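Local structure of translation initiation factor eIF-2B (Pyrococcus horikoshii, 1VB5) at residues I9-M13 and K27-A31; K57-S61 and V232-E236; A63-N67 and T220-T226; I113-S117 and K197-L203; I126-K130 and E155-I161. The protein probably catalyses the exchange of GDP for GTP on initiation factor 2, as the regulatory subunit of archaeal initiation factor 2B. One frame throughout, in Å; residues are numbered along the deposited sequence.

Contact 1 (I9-M13 and K27-A31)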
# COMPACT_ATOMS: atom_id res chain seq x y z
N ILE B 9 -13.94 -5.03 -29.60
CA ILE B 9 -12.60 -5.29 -29.09
C ILE B 9 -12.22 -4.11 -28.20
O ILE B 9 -11.55 -4.28 -27.18
CB ILE B 9 -11.56 -5.45 -30.22
CG1 ILE B 9 -11.95 -6.62 -31.13
CG2 ILE B 9 -10.18 -5.69 -29.63
CD1 ILE B 9 -11.03 -6.81 -32.32
N LEU B 10 -12.64 -2.91 -28.60
CA LEU B 10 -12.34 -1.71 -27.83
C LEU B 10 -12.95 -1.86 -26.43
O LEU B 10 -12.31 -1.52 -25.43
CB LEU B 10 -12.91 -0.47 -28.52
CG LEU B 10 -12.20 -0.02 -29.81
CD1 LEU B 10 -12.89 1.21 -30.39
CD2 LEU B 10 -10.74 0.29 -29.51
N ARG B 11 -14.17 -2.39 -26.37
CA ARG B 11 -14.85 -2.60 -25.10
C ARG B 11 -14.10 -3.65 -24.29
O ARG B 11 -13.85 -3.46 -23.10
CB ARG B 11 -16.29 -3.07 -25.32
CG ARG B 11 -17.18 -2.12 -26.10
CD ARG B 11 -18.63 -2.57 -26.08
NE ARG B 11 -19.48 -1.72 -26.91
CZ ARG B 11 -19.73 -1.93 -28.20
NH1 ARG B 11 -19.20 -2.98 -28.82
NH2 ARG B 11 -20.50 -1.09 -28.87
N GLU B 12 -13.76 -4.76 -24.94
CA GLU B 12 -13.05 -5.84 -24.27
C GLU B 12 -11.76 -5.35 -23.61
O GLU B 12 -11.39 -5.79 -22.53
CB GLU B 12 -12.75 -6.96 -25.26
CG GLU B 12 -12.18 -8.22 -24.62
CD GLU B 12 -12.08 -9.38 -25.60
OE1 GLU B 12 -11.64 -10.47 -25.18
OE2 GLU B 12 -12.44 -9.20 -26.79
N MET B 13 -11.08 -4.42 -24.28
CA MET B 13 -9.83 -3.88 -23.75
C MET B 13 -10.14 -2.98 -22.56
O MET B 13 -9.45 -3.00 -21.54
CB MET B 13 -9.10 -3.06 -24.82
CG MET B 13 -8.79 -3.82 -26.10
SD MET B 13 -7.81 -2.85 -27.27
CE MET B 13 -8.93 -1.57 -27.66
N LYS B 27 -4.52 -6.80 -28.21
CA LYS B 27 -5.91 -6.54 -28.58
C LYS B 27 -5.98 -5.33 -29.50
O LYS B 27 -6.80 -5.28 -30.42
CB LYS B 27 -6.76 -6.28 -27.33
CG LYS B 27 -6.76 -7.43 -26.32
CD LYS B 27 -7.38 -8.70 -26.89
CE LYS B 27 -8.86 -8.51 -27.18
NZ LYS B 27 -9.50 -9.78 -27.64
N GLY B 28 -5.12 -4.35 -29.25
CA GLY B 28 -5.09 -3.15 -30.08
C GLY B 28 -4.71 -3.52 -31.50
O GLY B 28 -5.30 -3.02 -32.46
N ALA B 29 -3.73 -4.41 -31.63
CA ALA B 29 -3.28 -4.87 -32.94
C ALA B 29 -4.41 -5.65 -33.60
O ALA B 29 -4.63 -5.54 -34.81
CB ALA B 29 -2.04 -5.75 -32.80
N GLU B 30 -5.12 -6.44 -32.80
CA GLU B 30 -6.25 -7.23 -33.30
C GLU B 30 -7.32 -6.30 -33.86
O GLU B 30 -8.01 -6.65 -34.81
CB GLU B 30 -6.85 -8.07 -32.17
CG GLU B 30 -6.07 -9.32 -31.82
CD GLU B 30 -6.69 -10.08 -30.66
OE1 GLU B 30 -7.92 -10.34 -30.69
OE2 GLU B 30 -5.95 -10.43 -29.71
N ALA B 31 -7.45 -5.12 -33.25
CA ALA B 31 -8.44 -4.15 -33.70
C ALA B 31 -8.11 -3.70 -35.12
O ALA B 31 -8.99 -3.63 -35.97
CB ALA B 31 -8.45 -2.95 -32.76
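K27 serves two carboxylates at once, E12 on the facing helix and E30 one turn on along its own, so that its ammonium joins two acids in a three-residue salt-bridge network. K27 NZ lies 3.1 Å from E12 OE2 and 3.5 Å from E30 OE1, and both hydrogen bonds are weak. The two acids, E12 OE2 and E30 OE1, stay 6.1 Å apart, and the ammonium between them probably eases their repulsion. A fully extended chain, trans from its first torsion onward (chi1 -172°), takes E12 across to K27, whose own chain folds twice on the way to NZ. Below the charges, M13 and K27 run alongside in opposite senses, M13 CG 3.4 Å from K27 CB, a snug fit. M13 SD comes within 3.7 Å of G28 N. I9 puts CG2 3.5 Å from K27 O, while its CD1 sits by E30 O and the CA of A31. These contacts join nearly antiparallel helix segments, 171° between directions and 9.7 Å between axes. Around them, I9 also touches T34 of helix 21-38, and L10 and A31 lean on E54 and L51 of helix 41-58.

Contact 2 (K57-S61 and V232-E236)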
# COMPACT_ATOMS: atom_id res chain seq x y z
N LYS B 57 -7.07 6.09 -26.32
CA LYS B 57 -8.02 6.48 -25.28
C LYS B 57 -8.33 5.35 -24.30
O LYS B 57 -8.75 5.60 -23.17
CB LYS B 57 -9.34 6.96 -25.90
CG LYS B 57 -9.27 8.31 -26.59
CD LYS B 57 -10.64 8.68 -27.15
CE LYS B 57 -10.58 9.96 -27.98
NZ LYS B 57 -11.88 10.24 -28.66
N VAL B 58 -8.12 4.11 -24.74
CA VAL B 58 -8.38 2.97 -23.87
C VAL B 58 -7.64 3.15 -22.54
O VAL B 58 -8.21 2.92 -21.48
CB VAL B 58 -7.92 1.66 -24.54
CG1 VAL B 58 -8.06 0.49 -23.58
CG2 VAL B 58 -8.74 1.41 -25.79
N ASN B 59 -6.38 3.57 -22.62
CA ASN B 59 -5.58 3.81 -21.42
C ASN B 59 -4.42 4.72 -21.76
O ASN B 59 -3.35 4.26 -22.19
CB ASN B 59 -5.05 2.49 -20.85
CG ASN B 59 -4.40 2.68 -19.48
OD1 ASN B 59 -3.70 3.67 -19.25
ND2 ASN B 59 -4.62 1.73 -18.58
N PRO B 60 -4.60 6.04 -21.59
CA PRO B 60 -3.56 7.02 -21.89
C PRO B 60 -2.29 6.84 -21.05
O PRO B 60 -1.30 7.54 -21.26
CB PRO B 60 -4.25 8.36 -21.60
CG PRO B 60 -5.69 8.06 -21.90
CD PRO B 60 -5.88 6.71 -21.26
N SER B 61 -2.32 5.90 -20.10
CA SER B 61 -1.17 5.64 -19.24
C SER B 61 -0.23 4.59 -19.84
O SER B 61 0.87 4.37 -19.34
CB SER B 61 -1.61 5.17 -17.85
OG SER B 61 -2.30 6.19 -17.14
N VAL B 232 1.78 13.48 -17.74
CA VAL B 232 1.15 12.17 -17.80
C VAL B 232 -0.27 12.14 -17.25
O VAL B 232 -0.58 12.79 -16.25
CB VAL B 232 1.99 11.12 -17.04
CG1 VAL B 232 1.26 9.79 -16.98
CG2 VAL B 232 3.34 10.95 -17.72
N MET B 233 -1.14 11.37 -17.92
CA MET B 233 -2.53 11.20 -17.51
C MET B 233 -2.62 9.87 -16.78
O MET B 233 -2.31 8.82 -17.35
CB MET B 233 -3.46 11.15 -18.73
CG MET B 233 -3.67 12.47 -19.45
SD MET B 233 -4.62 12.25 -20.99
CE MET B 233 -6.32 12.11 -20.36
N LEU B 234 -3.04 9.89 -15.51
CA LEU B 234 -3.18 8.67 -14.73
C LEU B 234 -4.65 8.24 -14.71
O LEU B 234 -5.49 8.90 -14.09
CB LEU B 234 -2.67 8.90 -13.30
CG LEU B 234 -1.23 9.40 -13.20
CD1 LEU B 234 -0.88 9.68 -11.74
CD2 LEU B 234 -0.28 8.37 -13.79
N MET B 235 -4.94 7.14 -15.40
CA MET B 235 -6.30 6.62 -15.52
C MET B 235 -6.91 6.21 -14.18
O MET B 235 -6.22 5.74 -13.27
CB MET B 235 -6.31 5.43 -16.49
CG MET B 235 -7.71 4.94 -16.86
SD MET B 235 -7.70 3.69 -18.18
CE MET B 235 -7.66 2.16 -17.23
N GLU B 236 -8.23 6.39 -14.07
CA GLU B 236 -8.96 6.07 -12.85
C GLU B 236 -10.26 5.31 -13.17
O GLU B 236 -10.86 5.52 -14.22
CB GLU B 236 -9.29 7.37 -12.11
CG GLU B 236 -9.75 7.17 -10.68
CD GLU B 236 -10.18 8.47 -10.01
OE1 GLU B 236 -9.57 9.53 -10.30
OE2 GLU B 236 -11.12 8.42 -9.19
O HOH W 1 -0.79 10.23 -20.30
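An Asx turn just after helix 41-58 shapes the chain at N59-S61, and both of its ends touch the irregular segment 232-236. N59 OD1 accepts from S61 N at 2.8 Å, in the carbonyl plane, and the turn presents the hydroxyl of S61 to the neighbouring backbone. There S61 OG works both ways. It donates to M233 O at 2.6 Å, on a lone pair in the carbonyl plane, and accepts from M235 N at 3.3 Å with a fairly straight N-H...O angle of 162°. One hydroxyl thus holds two peptide groups that flank L234. A water extends the polar seam, donating to P60 O and accepting from M233 N at 2.7 Å. The two methionines add apolar contacts. M235, whose chain leaves the backbone with chi1 at -171°, runs across the N59 amide, laying its CE 3.4 Å from N59 ND2 and its SD 3.4 Å from V58 O. M233 SD instead meets P60 CB at 4.0 Å. Strand 251-254 supplies F251, which touches N59, S61 and M235, while L234 packs on L173 of the second subunit. The whole is an Asx turn following a helix, its serine hydroxyl bridging the C=O and N-H of an extended segment.

Contact 3 (A63-N67 and T220-T226)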
# COMPACT_ATOMS: atom_id res chain seq x y z
N ALA B 63 2.05 3.52 -22.88
CA ALA B 63 2.77 3.97 -24.06
C ALA B 63 2.71 2.97 -25.21
O ALA B 63 2.87 3.34 -26.36
CB ALA B 63 4.23 4.24 -23.69
N SER B 64 2.48 1.70 -24.89
CA SER B 64 2.41 0.67 -25.91
C SER B 64 1.29 0.97 -26.90
O SER B 64 1.43 0.75 -28.10
CB SER B 64 2.21 -0.71 -25.28
OG SER B 64 0.96 -0.78 -24.62
N LEU B 65 0.17 1.48 -26.39
CA LEU B 65 -0.96 1.81 -27.25
C LEU B 65 -0.62 2.98 -28.17
O LEU B 65 -0.96 2.97 -29.35
CB LEU B 65 -2.19 2.13 -26.40
CG LEU B 65 -2.65 0.97 -25.51
CD1 LEU B 65 -3.88 1.39 -24.72
CD2 LEU B 65 -2.95 -0.24 -26.37
N TYR B 66 0.05 3.98 -27.62
CA TYR B 66 0.45 5.14 -28.41
C TYR B 66 1.45 4.73 -29.50
O TYR B 66 1.34 5.17 -30.65
CB TYR B 66 1.09 6.21 -27.52
CG TYR B 66 1.76 7.32 -28.29
CD1 TYR B 66 1.09 8.51 -28.59
CD2 TYR B 66 3.08 7.18 -28.74
CE1 TYR B 66 1.71 9.53 -29.31
CE2 TYR B 66 3.71 8.19 -29.47
CZ TYR B 66 3.02 9.36 -29.75
OH TYR B 66 3.66 10.36 -30.45
N ASN B 67 2.44 3.91 -29.14
CA ASN B 67 3.42 3.47 -30.12
C ASN B 67 2.80 2.55 -31.16
O ASN B 67 3.22 2.53 -32.32
CB ASN B 67 4.61 2.79 -29.43
CG ASN B 67 5.51 3.79 -28.73
OD1 ASN B 67 5.77 4.87 -29.25
ND2 ASN B 67 6.01 3.42 -27.56
N THR B 220 11.13 -1.57 -25.39
CA THR B 220 11.26 -0.29 -26.08
C THR B 220 9.93 0.32 -26.55
O THR B 220 9.80 1.55 -26.60
CB THR B 220 12.23 -0.45 -27.27
OG1 THR B 220 13.58 -0.37 -26.78
CG2 THR B 220 12.00 0.62 -28.31
N TYR B 221 8.95 -0.51 -26.89
CA TYR B 221 7.68 0.04 -27.35
C TYR B 221 6.86 0.61 -26.19
O TYR B 221 5.74 1.06 -26.37
CB TYR B 221 6.88 -1.01 -28.14
CG TYR B 221 6.41 -2.21 -27.35
CD1 TYR B 221 5.30 -2.13 -26.50
CD2 TYR B 221 7.08 -3.43 -27.44
CE1 TYR B 221 4.88 -3.22 -25.75
CE2 TYR B 221 6.66 -4.54 -26.69
CZ TYR B 221 5.57 -4.42 -25.85
OH TYR B 221 5.17 -5.50 -25.09
N LYS B 222 7.45 0.60 -24.99
CA LYS B 222 6.77 1.15 -23.81
C LYS B 222 7.36 2.52 -23.47
O LYS B 222 6.92 3.18 -22.52
CB LYS B 222 6.88 0.20 -22.62
CG LYS B 222 6.03 -1.05 -22.80
CD LYS B 222 6.19 -2.03 -21.65
CE LYS B 222 5.12 -3.11 -21.71
NZ LYS B 222 5.23 -4.06 -20.58
N PHE B 223 8.36 2.93 -24.24
CA PHE B 223 8.99 4.24 -24.05
C PHE B 223 8.19 5.25 -24.86
O PHE B 223 8.00 5.08 -26.06
CB PHE B 223 10.44 4.23 -24.56
CG PHE B 223 11.41 3.53 -23.65
CD1 PHE B 223 11.23 2.20 -23.28
CD2 PHE B 223 12.55 4.20 -23.18
CE1 PHE B 223 12.15 1.54 -22.46
CE2 PHE B 223 13.48 3.55 -22.36
CZ PHE B 223 13.28 2.22 -22.00
N HIS B 224 7.69 6.30 -24.20
CA HIS B 224 6.93 7.32 -24.92
C HIS B 224 7.95 8.35 -25.39
O HIS B 224 8.78 8.83 -24.60
CB HIS B 224 5.89 7.97 -24.01
CG HIS B 224 4.85 8.76 -24.74
ND1 HIS B 224 3.53 8.36 -24.83
CD2 HIS B 224 4.94 9.92 -25.43
CE1 HIS B 224 2.85 9.24 -25.54
NE2 HIS B 224 3.68 10.20 -25.92
N PRO B 225 7.91 8.71 -26.68
CA PRO B 225 8.86 9.68 -27.25
C PRO B 225 8.70 11.16 -26.95
O PRO B 225 9.65 11.92 -27.12
CB PRO B 225 8.77 9.39 -28.74
CG PRO B 225 7.31 9.07 -28.91
CD PRO B 225 7.03 8.16 -27.73
N THR B 226 7.52 11.59 -26.52
CA THR B 226 7.32 13.01 -26.28
C THR B 226 6.71 13.43 -24.94
O THR B 226 6.88 14.56 -24.51
CB THR B 226 6.42 13.60 -27.38
OG1 THR B 226 5.13 12.98 -27.31
CG2 THR B 226 7.03 13.34 -28.75
O HOH W 2 3.27 13.11 -29.66
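Helix segment 63-67 sits against a short 3-10 turn, T220-K222, and the loop that follows it, the CA atoms of S64 and K222 coming within 4.9 Å. Such closeness lets S64 CA approach Y221 O at 3.4 Å as a CA-H...O contact, and brings A63 CB to 3.1 Å of K222 O. Among the side chains, N67 spends both hydrogens of its amide on backbone carbonyls. Its ND2 donates to Y221 O at 2.7 Å and to F223 O at 3.0 Å. Both bonds are nearly straight (167° and 173°) and both acceptors lie close to the amide plane, although the nitrogen stands above the plane of either carbonyl. Y66, its CG trans to the main-chain nitrogen, lays a ring face over CE1 of H224, 3.5 Å from Y66 CG; the two rings are inclined by 32°. P225 CG packs obliquely against Y66 CE2, and a water joins Y66 OH to T226 OG1. Y221 turns its ring edge to S64 CB. A leucine in place of Y66 is likely to leave the H224 ring without its flat neighbour and the water without its bond to the phenol. By pinning two carbonyls, N67 probably helps set the path of the loop, whereas the H224 ring is placed across this contact by packing, its buried ND1 having no modelled partner.

Contact 4 (I113-S117 and K197-L203)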
# COMPACT_ATOMS: atom_id res chain seq x y z
N ILE B 113 13.34 -11.85 -4.72
CA ILE B 113 12.79 -10.82 -5.60
C ILE B 113 11.44 -10.30 -5.14
O ILE B 113 10.51 -11.07 -4.90
CB ILE B 113 12.63 -11.37 -7.04
CG1 ILE B 113 13.94 -11.99 -7.52
CG2 ILE B 113 12.19 -10.25 -7.98
CD1 ILE B 113 13.79 -12.81 -8.80
N ILE B 114 11.31 -8.98 -5.01
CA ILE B 114 10.04 -8.40 -4.61
C ILE B 114 9.50 -7.65 -5.81
O ILE B 114 10.26 -7.02 -6.55
CB ILE B 114 10.19 -7.44 -3.40
CG1 ILE B 114 8.81 -6.98 -2.94
CG2 ILE B 114 11.04 -6.24 -3.78
CD1 ILE B 114 8.80 -6.32 -1.56
N THR B 115 8.19 -7.74 -6.01
CA THR B 115 7.56 -7.08 -7.14
C THR B 115 6.18 -6.59 -6.72
O THR B 115 5.72 -6.89 -5.62
CB THR B 115 7.45 -8.04 -8.37
OG1 THR B 115 7.03 -7.29 -9.52
CG2 THR B 115 6.46 -9.16 -8.09
N HIS B 116 5.53 -5.85 -7.61
CA HIS B 116 4.21 -5.28 -7.33
C HIS B 116 3.35 -5.39 -8.59
O HIS B 116 3.86 -5.28 -9.70
CB HIS B 116 4.39 -3.81 -6.90
CG HIS B 116 3.10 -3.06 -6.71
ND1 HIS B 116 2.11 -3.49 -5.86
CD2 HIS B 116 2.66 -1.89 -7.25
CE1 HIS B 116 1.11 -2.62 -5.88
NE2 HIS B 116 1.42 -1.65 -6.72
N SER B 117 2.06 -5.62 -8.40
CA SER B 117 1.11 -5.76 -9.50
C SER B 117 1.46 -6.94 -10.43
O SER B 117 2.23 -7.82 -10.05
CB SER B 117 1.05 -4.46 -10.30
OG SER B 117 -0.03 -4.48 -11.22
N LYS B 197 1.62 0.71 -12.03
CA LYS B 197 0.54 0.53 -11.06
C LYS B 197 0.78 1.37 -9.79
O LYS B 197 1.90 1.42 -9.27
CB LYS B 197 0.43 -0.95 -10.68
CG LYS B 197 -0.72 -1.26 -9.73
CD LYS B 197 -2.07 -1.08 -10.40
CE LYS B 197 -3.21 -1.06 -9.38
NZ LYS B 197 -3.18 -2.26 -8.49
N ALA B 198 -0.27 2.02 -9.32
CA ALA B 198 -0.20 2.85 -8.12
C ALA B 198 0.44 2.04 -7.00
O ALA B 198 0.06 0.90 -6.74
CB ALA B 198 -1.59 3.29 -7.71
N GLY B 199 1.42 2.64 -6.32
CA GLY B 199 2.10 1.94 -5.24
C GLY B 199 3.55 1.64 -5.56
O GLY B 199 4.36 1.45 -4.65
N THR B 200 3.89 1.59 -6.85
CA THR B 200 5.25 1.30 -7.29
C THR B 200 6.21 2.34 -6.72
O THR B 200 7.33 2.01 -6.32
CB THR B 200 5.36 1.31 -8.84
OG1 THR B 200 4.42 0.39 -9.40
CG2 THR B 200 6.77 0.92 -9.27
N TYR B 201 5.76 3.59 -6.68
CA TYR B 201 6.55 4.69 -6.15
C TYR B 201 6.94 4.39 -4.69
O TYR B 201 8.09 4.56 -4.30
CB TYR B 201 5.74 5.99 -6.24
CG TYR B 201 6.34 7.20 -5.55
CD1 TYR B 201 7.61 7.67 -5.90
CD2 TYR B 201 5.61 7.89 -4.58
CE1 TYR B 201 8.14 8.82 -5.29
CE2 TYR B 201 6.14 9.03 -3.96
CZ TYR B 201 7.40 9.49 -4.32
OH TYR B 201 7.91 10.63 -3.73
N LEU B 202 5.97 3.94 -3.90
CA LEU B 202 6.23 3.62 -2.50
C LEU B 202 7.24 2.49 -2.39
O LEU B 202 8.11 2.50 -1.52
CB LEU B 202 4.94 3.23 -1.78
CG LEU B 202 3.81 4.27 -1.87
CD1 LEU B 202 2.56 3.75 -1.16
CD2 LEU B 202 4.28 5.58 -1.28
N LEU B 203 7.12 1.50 -3.27
CA LEU B 203 8.04 0.38 -3.25
C LEU B 203 9.43 0.94 -3.55
O LEU B 203 10.42 0.58 -2.90
CB LEU B 203 7.68 -0.65 -4.33
CG LEU B 203 8.06 -2.12 -4.14
CD1 LEU B 203 8.16 -2.81 -5.49
CD2 LEU B 203 9.36 -2.24 -3.40
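The H116 imidazole meets segment 197-203 mainly through its edge, where A198 O and T200 OG1 lie near the ring plane, while S117 CB stands over one face. H116 NE2 donates to A198 O at 2.9 Å with an N-H...O angle of 159°, the nitrogen lying above the carbonyl plane. T200 OG1 comes 3.6 Å from H116 CD2, and itself donates to K197 O, on a lone pair. A first torsion of 175° extends H116 into the type II turn K197-T200; G199 passes close by NE2 as the N-cap of helix 200-209, where a CB would clash with that nitrogen. In the Rossmann-like fold this brings the carboxyl end of an inner parallel strand, 111-115, against the start of that helix, which the C175-C207 disulfide also ties to helix 171-175. The other ring nitrogen, ND1, is bonded to T141 OG1. A leucine at H116 would probably leave both A198 O and T141 OG1 without their ring-nitrogen partner. S117 CB packs 3.6 Å from K197 CB, while the polar ends of both residues, S117 OG and K197 NZ, go to E148. Deeper in, L203 CD1 meets H116 CB at 4.1 Å.

Contact 5 (I126-K130 and E155-I161)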
# COMPACT_ATOMS: atom_id res chain seq x y z
N ILE B 126 11.18 -13.94 -14.61
CA ILE B 126 11.25 -14.87 -13.50
C ILE B 126 11.27 -16.33 -13.96
O ILE B 126 12.05 -17.14 -13.47
CB ILE B 126 10.08 -14.60 -12.52
CG1 ILE B 126 10.37 -13.32 -11.73
CG2 ILE B 126 9.88 -15.77 -11.58
CD1 ILE B 126 9.20 -12.81 -10.88
N ARG B 127 10.41 -16.66 -14.92
CA ARG B 127 10.34 -18.02 -15.44
C ARG B 127 11.62 -18.44 -16.16
O ARG B 127 12.07 -19.58 -16.02
CB ARG B 127 9.15 -18.15 -16.39
CG ARG B 127 7.81 -18.29 -15.68
CD ARG B 127 6.66 -18.31 -16.67
NE ARG B 127 5.44 -18.77 -16.01
CZ ARG B 127 4.21 -18.59 -16.49
NH1 ARG B 127 4.03 -17.95 -17.64
NH2 ARG B 127 3.17 -19.05 -15.81
N THR B 128 12.20 -17.52 -16.93
CA THR B 128 13.43 -17.81 -17.65
C THR B 128 14.57 -18.06 -16.66
O THR B 128 15.42 -18.92 -16.89
CB THR B 128 13.82 -16.65 -18.60
OG1 THR B 128 12.81 -16.49 -19.60
CG2 THR B 128 15.16 -16.95 -19.28
N ALA B 129 14.58 -17.30 -15.57
CA ALA B 129 15.63 -17.47 -14.56
C ALA B 129 15.52 -18.84 -13.91
O ALA B 129 16.52 -19.51 -13.66
CB ALA B 129 15.53 -16.36 -13.50
N LYS B 130 14.29 -19.26 -13.62
CA LYS B 130 14.06 -20.56 -13.01
C LYS B 130 14.44 -21.67 -13.98
O LYS B 130 15.00 -22.69 -13.58
CB LYS B 130 12.59 -20.72 -12.62
CG LYS B 130 12.28 -22.09 -12.02
CD LYS B 130 10.88 -22.56 -12.39
CE LYS B 130 10.69 -22.62 -13.91
NZ LYS B 130 9.39 -23.23 -14.31
N GLU B 155 0.24 -17.97 -11.55
CA GLU B 155 1.20 -18.30 -12.60
C GLU B 155 2.51 -18.83 -12.04
O GLU B 155 3.10 -19.75 -12.61
CB GLU B 155 1.46 -17.08 -13.48
CG GLU B 155 0.23 -16.60 -14.24
CD GLU B 155 -0.25 -17.59 -15.29
OE1 GLU B 155 -1.38 -17.42 -15.79
OE2 GLU B 155 0.49 -18.54 -15.61
N LEU B 156 2.98 -18.24 -10.94
CA LEU B 156 4.23 -18.67 -10.32
C LEU B 156 4.06 -20.07 -9.75
O LEU B 156 4.99 -20.87 -9.75
CB LEU B 156 4.65 -17.70 -9.21
CG LEU B 156 5.15 -16.32 -9.65
CD1 LEU B 156 5.47 -15.47 -8.42
CD2 LEU B 156 6.40 -16.47 -10.51
N GLU B 157 2.86 -20.35 -9.26
CA GLU B 157 2.55 -21.66 -8.71
C GLU B 157 2.58 -22.68 -9.85
O GLU B 157 3.11 -23.78 -9.70
CB GLU B 157 1.18 -21.63 -8.05
CG GLU B 157 0.83 -22.87 -7.25
CD GLU B 157 -0.47 -22.69 -6.48
OE1 GLU B 157 -1.52 -22.50 -7.13
OE2 GLU B 157 -0.43 -22.73 -5.22
N PHE B 158 2.01 -22.30 -10.99
CA PHE B 158 1.97 -23.18 -12.16
C PHE B 158 3.41 -23.56 -12.54
O PHE B 158 3.69 -24.71 -12.88
CB PHE B 158 1.31 -22.45 -13.33
CG PHE B 158 1.23 -23.26 -14.60
CD1 PHE B 158 0.17 -24.13 -14.83
CD2 PHE B 158 2.22 -23.14 -15.58
CE1 PHE B 158 0.08 -24.87 -16.01
CE2 PHE B 158 2.14 -23.87 -16.77
CZ PHE B 158 1.07 -24.74 -16.99
N SER B 159 4.31 -22.60 -12.45
CA SER B 159 5.70 -22.82 -12.82
C SER B 159 6.58 -23.44 -11.73
O SER B 159 7.75 -23.73 -11.98
CB SER B 159 6.32 -21.49 -13.29
OG SER B 159 5.61 -20.98 -14.40
N GLY B 160 6.03 -23.66 -10.54
CA GLY B 160 6.81 -24.25 -9.47
C GLY B 160 7.80 -23.30 -8.82
O GLY B 160 8.82 -23.71 -8.26
N ILE B 161 7.49 -22.01 -8.89
CA ILE B 161 8.37 -21.01 -8.31
C ILE B 161 7.89 -20.65 -6.90
O ILE B 161 6.70 -20.45 -6.66
CB ILE B 161 8.40 -19.76 -9.22
CG1 ILE B 161 9.00 -20.17 -10.57
CG2 ILE B 161 9.22 -18.65 -8.58
CD1 ILE B 161 8.80 -19.17 -11.68
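E155 O is gripped from opposite faces of its carbonyl plane, by R127 NH2 at 3.3 Å from across the contact and by S159 N of its own segment. The same R127 NH2 makes a salt bridge to E155 OE2 at 2.7 Å, reaching that oxygen on its anti side. Because guanidinium and carboxylate planes stand 84° apart, this is a single-point pairing and not a flat two-pronged one. R127 NE adds a bond to S159 OG at 2.7 Å, about 25° off the guanidinium plane. An extended run from CG to NE brings the arginine to this row of acceptors, and E124, on its own helix, pairs with its NH1. One turn on, K130 bends (chi3 58°) so that NZ donates to S159 O at 2.9 Å, on a lone pair, while its CD rides 3.5 Å from I161 CG1. Inward of the charges, I126 CG2 wedges between L156 CD2 at 3.7 Å and I161 CD1 at 3.6 Å, backed by F136 of strand 136-141. Segment 155-161 takes its shape from a Schellman motif, G160 turning the chain at positive phi as helix 148-158 ends. Two basic side chains of helix 120-131 thus bind carbonyls at or near the carboxyl end of helix 148-158, where the helix dipole would probably favour them, and R127 probably also offsets the charge of E155.

How the contacts relate
The five contacts illustrate how a helical amino-terminal part and a Rossmann-like part are each built and then joined. Contact 1 pairs the first two helices, and M13 CE passes the packing on to V58 CG2 of contact 2 at 3.5 Å. Contacts 2 and 3, centres about 13 Å apart, then bind successive pieces of the helical part to the long loop after strand 214-217; L65 CD1 links them, 3.9 Å from N59 O. Contacts 4 and 5 lie in the sheet-bearing part, centres about 19 Å apart, strand 111-115 of contact 4 being followed by helix 120-131 of contact 5. Contacts 2 and 5, about 30 Å between centres, fall on opposite sides of the chain's centre.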